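Local coordinates for protein 2-Cys Peroxiredoxin (Plasmodium vivax SaI-1, PDB 2I81) that probably reduces hydrogen peroxide and organic hydroperoxides through a reactive cysteine, as 2-Cys peroxiredoxins do, and forms a ten-subunit assembly, at residues P28-E33 with K130-L135; F59-F64 with S141-V146; E88-S93 with T119-I124. All coordinates share one frame; numbering follows the deposited sequence.

Interaction 1 (P28-E33 with K130-L135); sequences PFFKAE and KDYNVL
Pro28 and Asp131 bring the two backbones nearest, 6.5 Å from CA to CA, where the loop leading into strand 31-35 passes the C-terminal end of helix 127-131. That helix finishes in a Schellman motif: Asn133 is the C-prime residue with positive phi, and Val134 N returns to Ser129 O. Tyr132, the first residue to leave helical angles, sends its ring across to the loop. With chi1 at -79°, CG sits beside the backbone N and the ring reaches Pro28. The proline lies on one face of the ring in a CH-pi contact, Pro28 CD 4.0 Å from the centroid of the Tyr132 ring and 28° off its normal. The phenol end continues to the Pro28 carbonyl, where Tyr132 OH gives a weak hydrogen bond to Pro28 O at 2.8 Å. The same OH lies near the plane of the Phe30 ring, at its edge, 3.7 Å from Phe30 CD1. Tyr22 also meets the Tyr132 ring edge-to-face, while Leu57 of strand 54-59 touches both Phe30 and Tyr132. At the exposed margin a single water joins the segments, donating to Phe29 O at 2.8 Å and to Asp131 OD2 at 2.7 Å.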
ATOM      1  N   PRO A  28       2.757 -27.026 -14.265  1.00 23.67           N
ATOM      2  CA  PRO A  28       2.466 -25.741 -14.898  1.00 24.11           C
ATOM      3  C   PRO A  28       2.340 -25.884 -16.410  1.00 25.12           C
ATOM      4  O   PRO A  28       3.162 -26.554 -17.043  1.00 26.11           O
ATOM      5  CB  PRO A  28       3.688 -24.885 -14.544  1.00 24.52           C
ATOM      6  CG  PRO A  28       4.282 -25.539 -13.347  1.00 20.83           C
ATOM      7  CD  PRO A  28       4.046 -26.998 -13.549  1.00 23.48           C
ATOM      8  N   PHE A  29       1.306 -25.260 -16.967  1.00 25.82           N
ATOM      9  CA  PHE A  29       1.024 -25.316 -18.396  1.00 24.86           C
ATOM     10  C   PHE A  29       2.145 -24.679 -19.217  1.00 24.19           C
ATOM     11  O   PHE A  29       2.746 -23.687 -18.798  1.00 24.02           O
ATOM     12  CB  PHE A  29      -0.315 -24.621 -18.683  1.00 24.59           C
ATOM     13  CG  PHE A  29      -0.595 -24.408 -20.144  1.00 28.08           C
ATOM     14  CD1 PHE A  29      -1.178 -25.413 -20.909  1.00 28.45           C
ATOM     15  CD2 PHE A  29      -0.282 -23.196 -20.757  1.00 27.42           C
ATOM     16  CE1 PHE A  29      -1.438 -25.218 -22.263  1.00 29.36           C
ATOM     17  CE2 PHE A  29      -0.536 -22.992 -22.109  1.00 27.53           C
ATOM     18  CZ  PHE A  29      -1.118 -24.004 -22.864  1.00 26.94           C
ATOM     19  N   PHE A  30       2.425 -25.264 -20.379  1.00 24.47           N
ATOM     20  CA  PHE A  30       3.340 -24.664 -21.346  1.00 24.61           C
ATOM     21  C   PHE A  30       2.872 -24.886 -22.781  1.00 26.60           C
ATOM     22  O   PHE A  30       2.183 -25.862 -23.081  1.00 28.13           O
ATOM     23  CB  PHE A  30       4.777 -25.174 -21.157  1.00 22.32           C
ATOM     24  CG  PHE A  30       4.943 -26.649 -21.399  1.00 20.34           C
ATOM     25  CD1 PHE A  30       4.862 -27.551 -20.343  1.00 22.51           C
ATOM     26  CD2 PHE A  30       5.190 -27.138 -22.681  1.00 19.42           C
ATOM     27  CE1 PHE A  30       5.017 -28.918 -20.560  1.00 24.12           C
ATOM     28  CE2 PHE A  30       5.343 -28.503 -22.907  1.00 23.12           C
ATOM     29  CZ  PHE A  30       5.257 -29.394 -21.844  1.00 19.94           C
ATOM     30  N   LYS A  31       3.251 -23.957 -23.653  1.00 27.80           N
ATOM     31  CA  LYS A  31       2.996 -24.042 -25.081  1.00 30.49           C
ATOM     32  C   LYS A  31       4.254 -23.512 -25.750  1.00 29.67           C
ATOM     33  O   LYS A  31       4.667 -22.379 -25.491  1.00 31.92           O
ATOM     34  CB  LYS A  31       1.780 -23.187 -25.460  1.00 31.67           C
ATOM     35  CG  LYS A  31       1.447 -23.169 -26.951  1.00 33.60           C
ATOM     36  CD  LYS A  31       0.346 -22.163 -27.279  1.00 35.81           C
ATOM     37  CE  LYS A  31      -1.045 -22.778 -27.136  1.00 48.42           C
ATOM     38  NZ  LYS A  31      -2.118 -21.800 -27.477  1.00 55.58           N
ATOM     39  N   ALA A  32       4.877 -24.328 -26.594  1.00 27.15           N
ATOM     40  CA  ALA A  32       6.138 -23.931 -27.205  1.00 24.96           C
ATOM     41  C   ALA A  32       6.245 -24.344 -28.660  1.00 23.86           C
ATOM     42  O   ALA A  32       5.719 -25.384 -29.062  1.00 21.93           O
ATOM     43  CB  ALA A  32       7.310 -24.497 -26.413  1.00 23.75           C
ATOM     44  N   GLU A  33       6.926 -23.511 -29.442  1.00 25.10           N
ATOM     45  CA  GLU A  33       7.353 -23.888 -30.779  1.00 27.80           C
ATOM     46  C   GLU A  33       8.354 -25.022 -30.654  1.00 28.57           C
ATOM     47  O   GLU A  33       9.160 -25.055 -29.719  1.00 30.09           O
ATOM     48  CB  GLU A  33       8.018 -22.714 -31.490  1.00 29.01           C
ATOM     49  CG  GLU A  33       7.080 -21.588 -31.871  1.00 33.68           C
ATOM     50  CD  GLU A  33       7.832 -20.348 -32.304  1.00 44.87           C
ATOM     51  OE1 GLU A  33       8.450 -19.693 -31.436  1.00 49.13           O
ATOM     52  OE2 GLU A  33       7.804 -20.022 -33.510  1.00 50.02           O
ATOM     53  N   LYS A 130      11.069 -20.464 -16.225  1.00 23.78           N
ATOM     54  CA  LYS A 130      10.603 -19.635 -15.112  1.00 25.80           C
ATOM     55  C   LYS A 130       9.479 -20.315 -14.333  1.00 26.50           C
ATOM     56  O   LYS A 130       9.471 -20.283 -13.099  1.00 26.80           O
ATOM     57  CB  LYS A 130      10.135 -18.262 -15.607  1.00 24.73           C
ATOM     58  CG  LYS A 130      11.256 -17.273 -15.877  1.00 26.47           C
ATOM     59  CD  LYS A 130      10.715 -15.945 -16.386  1.00 27.60           C
ATOM     60  CE  LYS A 130      11.843 -15.011 -16.805  1.00 29.66           C
ATOM     61  NZ  LYS A 130      11.327 -13.706 -17.303  1.00 35.11           N
ATOM     62  N   ASP A 131       8.537 -20.924 -15.055  1.00 25.57           N
ATOM     63  CA  ASP A 131       7.409 -21.609 -14.424  1.00 25.93           C
ATOM     64  C   ASP A 131       7.827 -22.876 -13.674  1.00 25.57           C
ATOM     65  O   ASP A 131       7.251 -23.197 -12.633  1.00 27.35           O
ATOM     66  CB  ASP A 131       6.306 -21.919 -15.444  1.00 26.93           C
ATOM     67  CG  ASP A 131       5.554 -20.672 -15.898  1.00 29.69           C
ATOM     68  OD1 ASP A 131       5.521 -19.669 -15.148  1.00 33.29           O
ATOM     69  OD2 ASP A 131       4.984 -20.699 -17.009  1.00 29.36           O
ATOM     70  N   TYR A 132       8.826 -23.584 -14.198  1.00 24.89           N
ATOM     71  CA  TYR A 132       9.317 -24.813 -13.565  1.00 23.81           C
ATOM     72  C   TYR A 132      10.449 -24.563 -12.568  1.00 25.28           C
ATOM     73  O   TYR A 132      11.055 -25.507 -12.052  1.00 25.00           O
ATOM     74  CB  TYR A 132       9.719 -25.843 -14.625  1.00 21.99           C
ATOM     75  CG  TYR A 132       8.526 -26.557 -15.207  1.00 22.36           C
ATOM     76  CD1 TYR A 132       7.770 -25.978 -16.226  1.00 19.41           C
ATOM     77  CD2 TYR A 132       8.130 -27.801 -14.719  1.00 19.13           C
ATOM     78  CE1 TYR A 132       6.662 -26.624 -16.754  1.00 22.62           C
ATOM     79  CE2 TYR A 132       7.022 -28.457 -15.242  1.00 21.52           C
ATOM     80  CZ  TYR A 132       6.293 -27.862 -16.258  1.00 22.89           C
ATOM     81  OH  TYR A 132       5.195 -28.508 -16.780  1.00 23.90           O
ATOM     82  N   ASN A 133      10.702 -23.283 -12.294  1.00 23.91           N
ATOM     83  CA  ASN A 133      11.750 -22.838 -11.373  1.00 26.46           C
ATOM     84  C   ASN A 133      13.105 -23.498 -11.648  1.00 25.69           C
ATOM     85  O   ASN A 133      13.744 -24.038 -10.741  1.00 25.61           O
ATOM     86  CB  ASN A 133      11.319 -23.032  -9.908  1.00 27.26           C
ATOM     87  CG  ASN A 133       9.986 -22.366  -9.591  1.00 35.45           C
ATOM     88  OD1 ASN A 133       8.985 -23.044  -9.360  1.00 39.49           O
ATOM     89  ND2 ASN A 133       9.971 -21.036  -9.584  1.00 35.10           N
ATOM     90  N   VAL A 134      13.525 -23.459 -12.911  1.00 24.89           N
ATOM     91  CA  VAL A 134      14.826 -24.006 -13.308  1.00 24.58           C
ATOM     92  C   VAL A 134      15.690 -23.010 -14.091  1.00 24.25           C
ATOM     93  O   VAL A 134      16.770 -23.365 -14.571  1.00 24.67           O
ATOM     94  CB  VAL A 134      14.697 -25.357 -14.082  1.00 23.99           C
ATOM     95  CG1 VAL A 134      14.185 -26.459 -13.160  1.00 22.54           C
ATOM     96  CG2 VAL A 134      13.806 -25.210 -15.318  1.00 22.66           C
ATOM     97  N   LEU A 135      15.220 -21.768 -14.202  1.00 23.53           N
ATOM     98  CA  LEU A 135      15.988 -20.714 -14.863  1.00 25.67           C
ATOM     99  C   LEU A 135      17.155 -20.295 -13.977  1.00 27.14           C
ATOM    100  O   LEU A 135      16.969 -19.918 -12.816  1.00 28.04           O
ATOM    101  CB  LEU A 135      15.107 -19.500 -15.187  1.00 23.65           C
ATOM    102  CG  LEU A 135      15.261 -18.774 -16.534  1.00 28.76           C
ATOM    103  CD1 LEU A 135      14.821 -17.327 -16.405  1.00 28.02           C
ATOM    104  CD2 LEU A 135      16.665 -18.843 -17.127  1.00 25.21           C
TER
HETATM  105  O   HOH W   1       5.335 -22.547 -19.004  1.00 26.16           O

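Interaction 2 (F59-F64 with S141-V146); sequences FYPLDF and SLRAFV
Pro61 lies over one face of the Arg143 guanidinium, its CD 3.6 Å above that plane and displaced toward the rim; the proline ring and the arginine side chain cross at about a right angle. The Phe59 ring meets Val146 CG2 at its edge, 4.1 Å from CE1, while Ala144 CB approaches the ring obliquely, 3.8 Å from Phe59 CD1. Tyr60 leaves the backbone away from 141-146, and its ring has Leu62 O and Asp63 OD1 in plane at its edge; Tyr60 OH donates to that carboxylate oxygen on its syn side.

The end of strand 54-59 pairs antiparallel with strand 140-148. Phe59 N donates to Ala144 O at 2.9 Å in the carbonyl plane, whereas the return bond from Ala144 N to Phe59 O is longer, 3.3 Å, and arrives from above the carbonyl plane. Arg143 CA also comes within 3.4 Å of Phe59 O as a CH...O contact. Beyond the pair, a water donates to Tyr60 O and accepts from Ser141 N, bridging the two segments where they part.

Pro61 opens the PxxxTxxC sequence of peroxiredoxins, which runs on through Thr65 to Cys68, in this family the peroxidatic cysteine. The Arg143 side chain touches Cys68, forms a salt bridge with Glu71 and donates through NH2 to Leu162 O. An apolar proline on one face and polar partners round the guanidinium would help fix its rotation; Arg143 is probably the active-site arginine known from other peroxiredoxins.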
ATOM      1  N   PHE A  59      15.108 -30.343 -19.331  1.00 19.78           N
ATOM      2  CA  PHE A  59      15.738 -29.072 -19.654  1.00 19.40           C
ATOM      3  C   PHE A  59      17.247 -29.249 -19.768  1.00 20.00           C
ATOM      4  O   PHE A  59      17.841 -30.062 -19.058  1.00 18.16           O
ATOM      5  CB  PHE A  59      15.427 -28.023 -18.579  1.00 18.64           C
ATOM      6  CG  PHE A  59      13.965 -27.695 -18.436  1.00 17.41           C
ATOM      7  CD1 PHE A  59      13.158 -28.414 -17.558  1.00 14.84           C
ATOM      8  CD2 PHE A  59      13.398 -26.647 -19.159  1.00 14.11           C
ATOM      9  CE1 PHE A  59      11.805 -28.109 -17.414  1.00 11.73           C
ATOM     10  CE2 PHE A  59      12.046 -26.333 -19.021  1.00 18.43           C
ATOM     11  CZ  PHE A  59      11.249 -27.066 -18.147  1.00 11.65           C
ATOM     12  N   TYR A  60      17.856 -28.488 -20.670  1.00 21.03           N
ATOM     13  CA  TYR A  60      19.308 -28.394 -20.762  1.00 21.64           C
ATOM     14  C   TYR A  60      19.659 -26.942 -21.075  1.00 22.14           C
ATOM     15  O   TYR A  60      18.894 -26.265 -21.765  1.00 23.36           O
ATOM     16  CB  TYR A  60      19.864 -29.359 -21.818  1.00 21.19           C
ATOM     17  CG  TYR A  60      19.364 -29.121 -23.225  1.00 20.26           C
ATOM     18  CD1 TYR A  60      18.147 -29.651 -23.654  1.00 16.39           C
ATOM     19  CD2 TYR A  60      20.117 -28.380 -24.134  1.00 18.34           C
ATOM     20  CE1 TYR A  60      17.687 -29.437 -24.948  1.00 17.19           C
ATOM     21  CE2 TYR A  60      19.669 -28.164 -25.428  1.00 16.50           C
ATOM     22  CZ  TYR A  60      18.453 -28.693 -25.830  1.00 20.35           C
ATOM     23  OH  TYR A  60      18.005 -28.479 -27.112  1.00 25.08           O
ATOM     24  N   PRO A  61      20.788 -26.455 -20.642  1.00 21.81           N
ATOM     25  CA  PRO A  61      21.106 -25.061 -20.853  1.00 20.09           C
ATOM     26  C   PRO A  61      21.164 -24.555 -22.288  1.00 20.52           C
ATOM     27  O   PRO A  61      20.544 -23.595 -22.587  1.00 19.30           O
ATOM     28  CB  PRO A  61      22.423 -24.912 -20.134  1.00 19.29           C
ATOM     29  CG  PRO A  61      22.887 -26.183 -19.928  1.00 20.16           C
ATOM     30  CD  PRO A  61      21.786 -27.076 -19.791  1.00 21.54           C
ATOM     31  N   LEU A  62      21.926 -25.185 -23.148  1.00 20.00           N
ATOM     32  CA  LEU A  62      22.342 -24.572 -24.375  1.00 20.00           C
ATOM     33  C   LEU A  62      22.640 -25.525 -25.487  1.00 20.00           C
ATOM     34  O   LEU A  62      23.277 -26.497 -25.303  1.00 24.19           O
ATOM     35  CB  LEU A  62      23.516 -23.653 -24.145  1.00 20.00           C
ATOM     36  CG  LEU A  62      23.262 -22.285 -23.553  1.00 20.00           C
ATOM     37  CD1 LEU A  62      24.458 -21.550 -23.306  1.00 20.00           C
ATOM     38  CD2 LEU A  62      22.290 -21.452 -24.234  1.00 20.00           C
ATOM     39  N   ASP A  63      22.176 -25.210 -26.664  1.00 22.44           N
ATOM     40  CA  ASP A  63      22.676 -25.797 -27.870  1.00 22.16           C
ATOM     41  C   ASP A  63      24.109 -25.465 -28.119  1.00 22.70           C
ATOM     42  O   ASP A  63      24.582 -24.448 -27.693  1.00 19.93           O
ATOM     43  CB  ASP A  63      21.815 -25.376 -29.035  1.00 22.04           C
ATOM     44  CG  ASP A  63      20.466 -25.917 -28.942  1.00 23.79           C
ATOM     45  OD1 ASP A  63      20.138 -26.372 -27.901  1.00 26.54           O
ATOM     46  OD2 ASP A  63      19.725 -25.910 -29.885  1.00 28.57           O
ATOM     47  N   PHE A  64      24.777 -26.373 -28.806  1.00 23.63           N
ATOM     48  CA  PHE A  64      26.201 -26.249 -29.147  1.00 24.83           C
ATOM     49  C   PHE A  64      27.129 -26.161 -27.930  1.00 26.08           C
ATOM     50  O   PHE A  64      28.188 -25.529 -27.990  1.00 27.08           O
ATOM     51  CB  PHE A  64      26.447 -25.078 -30.111  1.00 24.12           C
ATOM     52  CG  PHE A  64      25.792 -25.248 -31.449  1.00 23.78           C
ATOM     53  CD1 PHE A  64      24.606 -24.585 -31.746  1.00 23.49           C
ATOM     54  CD2 PHE A  64      26.358 -26.078 -32.415  1.00 20.28           C
ATOM     55  CE1 PHE A  64      23.993 -24.742 -32.987  1.00 21.66           C
ATOM     56  CE2 PHE A  64      25.752 -26.241 -33.658  1.00 22.36           C
ATOM     57  CZ  PHE A  64      24.568 -25.571 -33.944  1.00 23.92           C
ATOM     58  N   SER A 141      18.303 -22.601 -18.617  1.00 22.25           N
ATOM     59  CA  SER A 141      17.671 -23.542 -17.697  1.00 24.19           C
ATOM     60  C   SER A 141      18.676 -24.566 -17.174  1.00 24.21           C
ATOM     61  O   SER A 141      19.588 -24.971 -17.895  1.00 24.52           O
ATOM     62  CB  SER A 141      16.490 -24.248 -18.367  1.00 25.47           C
ATOM     63  OG  SER A 141      16.919 -25.087 -19.424  1.00 31.53           O
ATOM     64  N   LEU A 142      18.505 -24.977 -15.918  1.00 24.84           N
ATOM     65  CA  LEU A 142      19.338 -26.023 -15.320  1.00 25.75           C
ATOM     66  C   LEU A 142      18.974 -27.388 -15.903  1.00 24.58           C
ATOM     67  O   LEU A 142      17.923 -27.536 -16.532  1.00 26.80           O
ATOM     68  CB  LEU A 142      19.168 -26.039 -13.796  1.00 26.29           C
ATOM     69  CG  LEU A 142      19.765 -24.889 -12.977  1.00 30.31           C
ATOM     70  CD1 LEU A 142      19.037 -24.744 -11.651  1.00 27.29           C
ATOM     71  CD2 LEU A 142      21.258 -25.086 -12.745  1.00 27.22           C
ATOM     72  N   ARG A 143      19.838 -28.379 -15.699  1.00 24.16           N
ATOM     73  CA  ARG A 143      19.566 -29.737 -16.177  1.00 24.32           C
ATOM     74  C   ARG A 143      18.493 -30.393 -15.327  1.00 23.82           C
ATOM     75  O   ARG A 143      18.775 -30.896 -14.236  1.00 24.88           O
ATOM     76  CB  ARG A 143      20.833 -30.586 -16.166  1.00 25.15           C
ATOM     77  CG  ARG A 143      21.834 -30.136 -17.178  1.00 27.19           C
ATOM     78  CD  ARG A 143      23.112 -30.932 -17.110  1.00 27.56           C
ATOM     79  NE  ARG A 143      24.208 -30.120 -17.620  1.00 28.54           N
ATOM     80  CZ  ARG A 143      24.380 -29.801 -18.901  1.00 24.80           C
ATOM     81  NH1 ARG A 143      23.538 -30.237 -19.832  1.00 23.66           N
ATOM     82  NH2 ARG A 143      25.407 -29.044 -19.258  1.00 25.09           N
ATOM     83  N   ALA A 144      17.261 -30.385 -15.825  1.00 25.28           N
ATOM     84  CA  ALA A 144      16.133 -30.843 -15.026  1.00 24.42           C
ATOM     85  C   ALA A 144      15.300 -31.936 -15.680  1.00 23.72           C
ATOM     86  O   ALA A 144      15.023 -31.888 -16.877  1.00 23.73           O
ATOM     87  CB  ALA A 144      15.251 -29.667 -14.636  1.00 23.01           C
ATOM     88  N   PHE A 145      14.911 -32.920 -14.873  1.00 23.52           N
ATOM     89  CA  PHE A 145      13.908 -33.897 -15.268  1.00 24.40           C
ATOM     90  C   PHE A 145      12.593 -33.570 -14.587  1.00 25.79           C
ATOM     91  O   PHE A 145      12.546 -33.370 -13.372  1.00 27.13           O
ATOM     92  CB  PHE A 145      14.330 -35.317 -14.882  1.00 23.62           C
ATOM     93  CG  PHE A 145      15.253 -35.974 -15.868  1.00 26.75           C
ATOM     94  CD1 PHE A 145      16.165 -36.933 -15.441  1.00 24.63           C
ATOM     95  CD2 PHE A 145      15.221 -35.638 -17.218  1.00 28.73           C
ATOM     96  CE1 PHE A 145      17.023 -37.555 -16.343  1.00 24.78           C
ATOM     97  CE2 PHE A 145      16.077 -36.252 -18.128  1.00 25.49           C
ATOM     98  CZ  PHE A 145      16.978 -37.213 -17.689  1.00 22.65           C
ATOM     99  N   VAL A 146      11.528 -33.500 -15.377  1.00 24.58           N
ATOM    100  CA  VAL A 146      10.185 -33.359 -14.835  1.00 25.08           C
ATOM    101  C   VAL A 146       9.326 -34.470 -15.419  1.00 25.23           C
ATOM    102  O   VAL A 146       9.101 -34.522 -16.632  1.00 24.65           O
ATOM    103  CB  VAL A 146       9.559 -31.976 -15.151  1.00 24.96           C
ATOM    104  CG1 VAL A 146       8.153 -31.879 -14.568  1.00 26.15           C
ATOM    105  CG2 VAL A 146      10.430 -30.844 -14.616  1.00 25.19           C
TER
HETATM  106  O   HOH W   2      17.988 -23.695 -21.391  1.00 18.30           O

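Interaction 3 (E88-S93 with T119-I124); sequences ELLGCS and TLLSDI
Leu90 and Thr119 lie side by side and point the same way, Leu90 CD2 packing 3.8 Å from Thr119 CB. They sit where strands 87-93 and 119-122, joined through helix 97-104 as a beta-alpha-beta crossover, run in parallel at the heart of the sheet. One face carries Leu90, Cys92, Thr119 and Leu121. On it, Leu121 CD1 reaches Leu90 CB at 4.2 Å, and the cysteine sulfur is turned toward the far end of the partner strand. Its SG stands anti to the Cys92 N (chi1 -172°), which brings it within 3.7 Å of Asp123 CB. The opposite face carries Leu120, Ser93 and Ser122, and helix 97-104 covers it: His100 touches both Leu120 and Ser93. Gly91 has no side chain, and the end of Leu120 comes in over its CA, CD2 lying 4.0 Å from Gly91 CA.

The backbone bonds between the strands are nearly linear. Gly91 N donates to Thr119 O, and Leu121 N answers with a short bond of 2.6 Å to Gly91 O, almost collinear with the carbonyl. Beyond the strand, the Asp123 carboxylate is taken by Ser129 OG and Ile128 N, holding the start of helix 127-131. At the other end, a water lies 2.8 Å from Thr119 OG1 and weakly bridges to Glu88 OE2. The last rung is Asp123 N to Ser93 O, 2.8 Å long, with the donor tilted 18° from the carbonyl plane.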
ATOM      1  N   GLU A  88       6.010 -39.543 -23.454  1.00 27.58           N
ATOM      2  CA  GLU A  88       6.480 -38.613 -24.469  1.00 27.29           C
ATOM      3  C   GLU A  88       7.724 -37.896 -23.957  1.00 27.73           C
ATOM      4  O   GLU A  88       7.724 -37.318 -22.866  1.00 27.28           O
ATOM      5  CB  GLU A  88       5.385 -37.608 -24.843  1.00 26.80           C
ATOM      6  CG  GLU A  88       5.792 -36.585 -25.910  1.00 29.82           C
ATOM      7  CD  GLU A  88       5.822 -37.150 -27.327  1.00 33.94           C
ATOM      8  OE1 GLU A  88       5.141 -38.161 -27.599  1.00 34.37           O
ATOM      9  OE2 GLU A  88       6.529 -36.567 -28.177  1.00 36.35           O
ATOM     10  N   LEU A  89       8.778 -37.951 -24.764  1.00 27.89           N
ATOM     11  CA  LEU A  89      10.073 -37.385 -24.421  1.00 28.18           C
ATOM     12  C   LEU A  89      10.212 -36.003 -25.061  1.00 28.44           C
ATOM     13  O   LEU A  89      10.175 -35.875 -26.288  1.00 28.25           O
ATOM     14  CB  LEU A  89      11.178 -38.335 -24.903  1.00 27.59           C
ATOM     15  CG  LEU A  89      12.526 -38.503 -24.187  1.00 30.89           C
ATOM     16  CD1 LEU A  89      13.587 -37.588 -24.774  1.00 30.10           C
ATOM     17  CD2 LEU A  89      12.428 -38.329 -22.669  1.00 30.19           C
ATOM     18  N   LEU A  90      10.360 -34.976 -24.227  1.00 27.38           N
ATOM     19  CA  LEU A  90      10.454 -33.594 -24.704  1.00 24.27           C
ATOM     20  C   LEU A  90      11.677 -32.874 -24.138  1.00 24.87           C
ATOM     21  O   LEU A  90      11.785 -32.678 -22.925  1.00 25.67           O
ATOM     22  CB  LEU A  90       9.180 -32.807 -24.360  1.00 23.40           C
ATOM     23  CG  LEU A  90       7.808 -33.286 -24.857  1.00 23.53           C
ATOM     24  CD1 LEU A  90       6.708 -32.406 -24.280  1.00 14.65           C
ATOM     25  CD2 LEU A  90       7.728 -33.303 -26.380  1.00 17.19           C
ATOM     26  N   GLY A  91      12.594 -32.491 -25.023  1.00 23.99           N
ATOM     27  CA  GLY A  91      13.757 -31.691 -24.642  1.00 21.85           C
ATOM     28  C   GLY A  91      13.433 -30.215 -24.709  1.00 21.67           C
ATOM     29  O   GLY A  91      12.666 -29.788 -25.572  1.00 22.47           O
ATOM     30  N   CYS A  92      14.012 -29.431 -23.804  1.00 19.41           N
ATOM     31  CA  CYS A  92      13.720 -28.002 -23.755  1.00 19.64           C
ATOM     32  C   CYS A  92      14.941 -27.165 -23.405  1.00 19.87           C
ATOM     33  O   CYS A  92      15.637 -27.439 -22.426  1.00 21.10           O
ATOM     34  CB  CYS A  92      12.588 -27.721 -22.762  1.00 20.85           C
ATOM     35  SG  CYS A  92      11.969 -26.023 -22.780  1.00 23.02           S
ATOM     36  N   SER A  93      15.197 -26.150 -24.224  1.00 19.72           N
ATOM     37  CA  SER A  93      16.214 -25.151 -23.923  1.00 18.80           C
ATOM     38  C   SER A  93      15.727 -23.761 -24.309  1.00 19.39           C
ATOM     39  O   SER A  93      14.703 -23.609 -24.982  1.00 18.28           O
ATOM     40  CB  SER A  93      17.535 -25.473 -24.629  1.00 17.91           C
ATOM     41  OG  SER A  93      17.480 -25.154 -26.008  1.00 20.36           O
ATOM     42  N   THR A 119      11.066 -34.836 -29.959  1.00 22.96           N
ATOM     43  CA  THR A 119      10.745 -33.421 -30.125  1.00 23.04           C
ATOM     44  C   THR A 119      11.608 -32.517 -29.238  1.00 24.13           C
ATOM     45  O   THR A 119      11.858 -32.831 -28.071  1.00 24.70           O
ATOM     46  CB  THR A 119       9.242 -33.175 -29.841  1.00 22.90           C
ATOM     47  OG1 THR A 119       8.449 -34.075 -30.626  1.00 23.35           O
ATOM     48  CG2 THR A 119       8.839 -31.744 -30.164  1.00 22.24           C
ATOM     49  N   LEU A 120      12.062 -31.402 -29.809  1.00 22.82           N
ATOM     50  CA  LEU A 120      12.804 -30.388 -29.061  1.00 23.91           C
ATOM     51  C   LEU A 120      12.030 -29.077 -28.987  1.00 23.30           C
ATOM     52  O   LEU A 120      11.678 -28.490 -30.013  1.00 24.29           O
ATOM     53  CB  LEU A 120      14.192 -30.159 -29.670  1.00 22.08           C
ATOM     54  CG  LEU A 120      15.207 -31.307 -29.617  1.00 23.77           C
ATOM     55  CD1 LEU A 120      16.461 -30.921 -30.384  1.00 22.93           C
ATOM     56  CD2 LEU A 120      15.556 -31.704 -28.184  1.00 22.03           C
ATOM     57  N   LEU A 121      11.773 -28.630 -27.760  1.00 22.50           N
ATOM     58  CA  LEU A 121      11.011 -27.412 -27.510  1.00 22.47           C
ATOM     59  C   LEU A 121      11.917 -26.189 -27.461  1.00 21.48           C
ATOM     60  O   LEU A 121      13.080 -26.278 -27.061  1.00 23.33           O
ATOM     61  CB  LEU A 121      10.223 -27.520 -26.198  1.00 21.75           C
ATOM     62  CG  LEU A 121       9.268 -28.700 -25.975  1.00 23.99           C
ATOM     63  CD1 LEU A 121       8.669 -28.631 -24.574  1.00 23.24           C
ATOM     64  CD2 LEU A 121       8.163 -28.742 -27.025  1.00 23.08           C
ATOM     65  N   SER A 122      11.368 -25.051 -27.873  1.00 21.82           N
ATOM     66  CA  SER A 122      12.072 -23.779 -27.807  1.00 22.43           C
ATOM     67  C   SER A 122      11.434 -22.905 -26.733  1.00 22.56           C
ATOM     68  O   SER A 122      10.293 -22.459 -26.882  1.00 23.45           O
ATOM     69  CB  SER A 122      12.031 -23.078 -29.168  1.00 22.46           C
ATOM     70  OG  SER A 122      12.567 -21.768 -29.090  1.00 23.11           O
ATOM     71  N   ASP A 123      12.167 -22.675 -25.647  1.00 23.19           N
ATOM     72  CA  ASP A 123      11.703 -21.793 -24.581  1.00 23.33           C
ATOM     73  C   ASP A 123      12.271 -20.392 -24.806  1.00 22.58           C
ATOM     74  O   ASP A 123      12.996 -19.848 -23.966  1.00 20.80           O
ATOM     75  CB  ASP A 123      12.102 -22.347 -23.209  1.00 22.63           C
ATOM     76  CG  ASP A 123      11.432 -21.612 -22.057  1.00 25.16           C
ATOM     77  OD1 ASP A 123      11.945 -21.707 -20.922  1.00 23.98           O
ATOM     78  OD2 ASP A 123      10.400 -20.941 -22.278  1.00 33.05           O
ATOM     79  N   ILE A 124      11.925 -19.820 -25.957  1.00 22.34           N
ATOM     80  CA  ILE A 124      12.495 -18.554 -26.421  1.00 23.58           C
ATOM     81  C   ILE A 124      12.141 -17.359 -25.523  1.00 23.40           C
ATOM     82  O   ILE A 124      12.893 -16.387 -25.461  1.00 25.36           O
ATOM     83  CB  ILE A 124      12.141 -18.286 -27.925  1.00 24.44           C
ATOM     84  CG1 ILE A 124      12.992 -17.152 -28.515  1.00 26.71           C
ATOM     85  CG2 ILE A 124      10.642 -18.029 -28.118  1.00 25.06           C
ATOM     86  CD1 ILE A 124      14.426 -17.547 -28.845  1.00 27.11           C
TER
HETATM   87  O   HOH W   3       5.815 -33.713 -29.910  1.00 23.54           O

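Interactions 2 and 3 are buried, whereas interaction 1 is only partly buried, with exposed residues among those that touch; all three reach one sheet. Interaction 3 joins central parallel strands by backbone bonds and aliphatic packing. Interaction 2 begins as an antiparallel pair and turns into loop chemistry around a guanidinium, and interaction 1 relies on an aromatic ring and a water rather than a strand pair. They meet directly: Tyr60 N lies 3.0 Å from Cys92 O, joining 2 to 3, and Glu33 O lies 2.9 Å from Ser122 N, joining 1 to 3. Between 1 and 2, Val134 O comes 2.7 Å from Leu142 N, and Tyr132 packs on Val146.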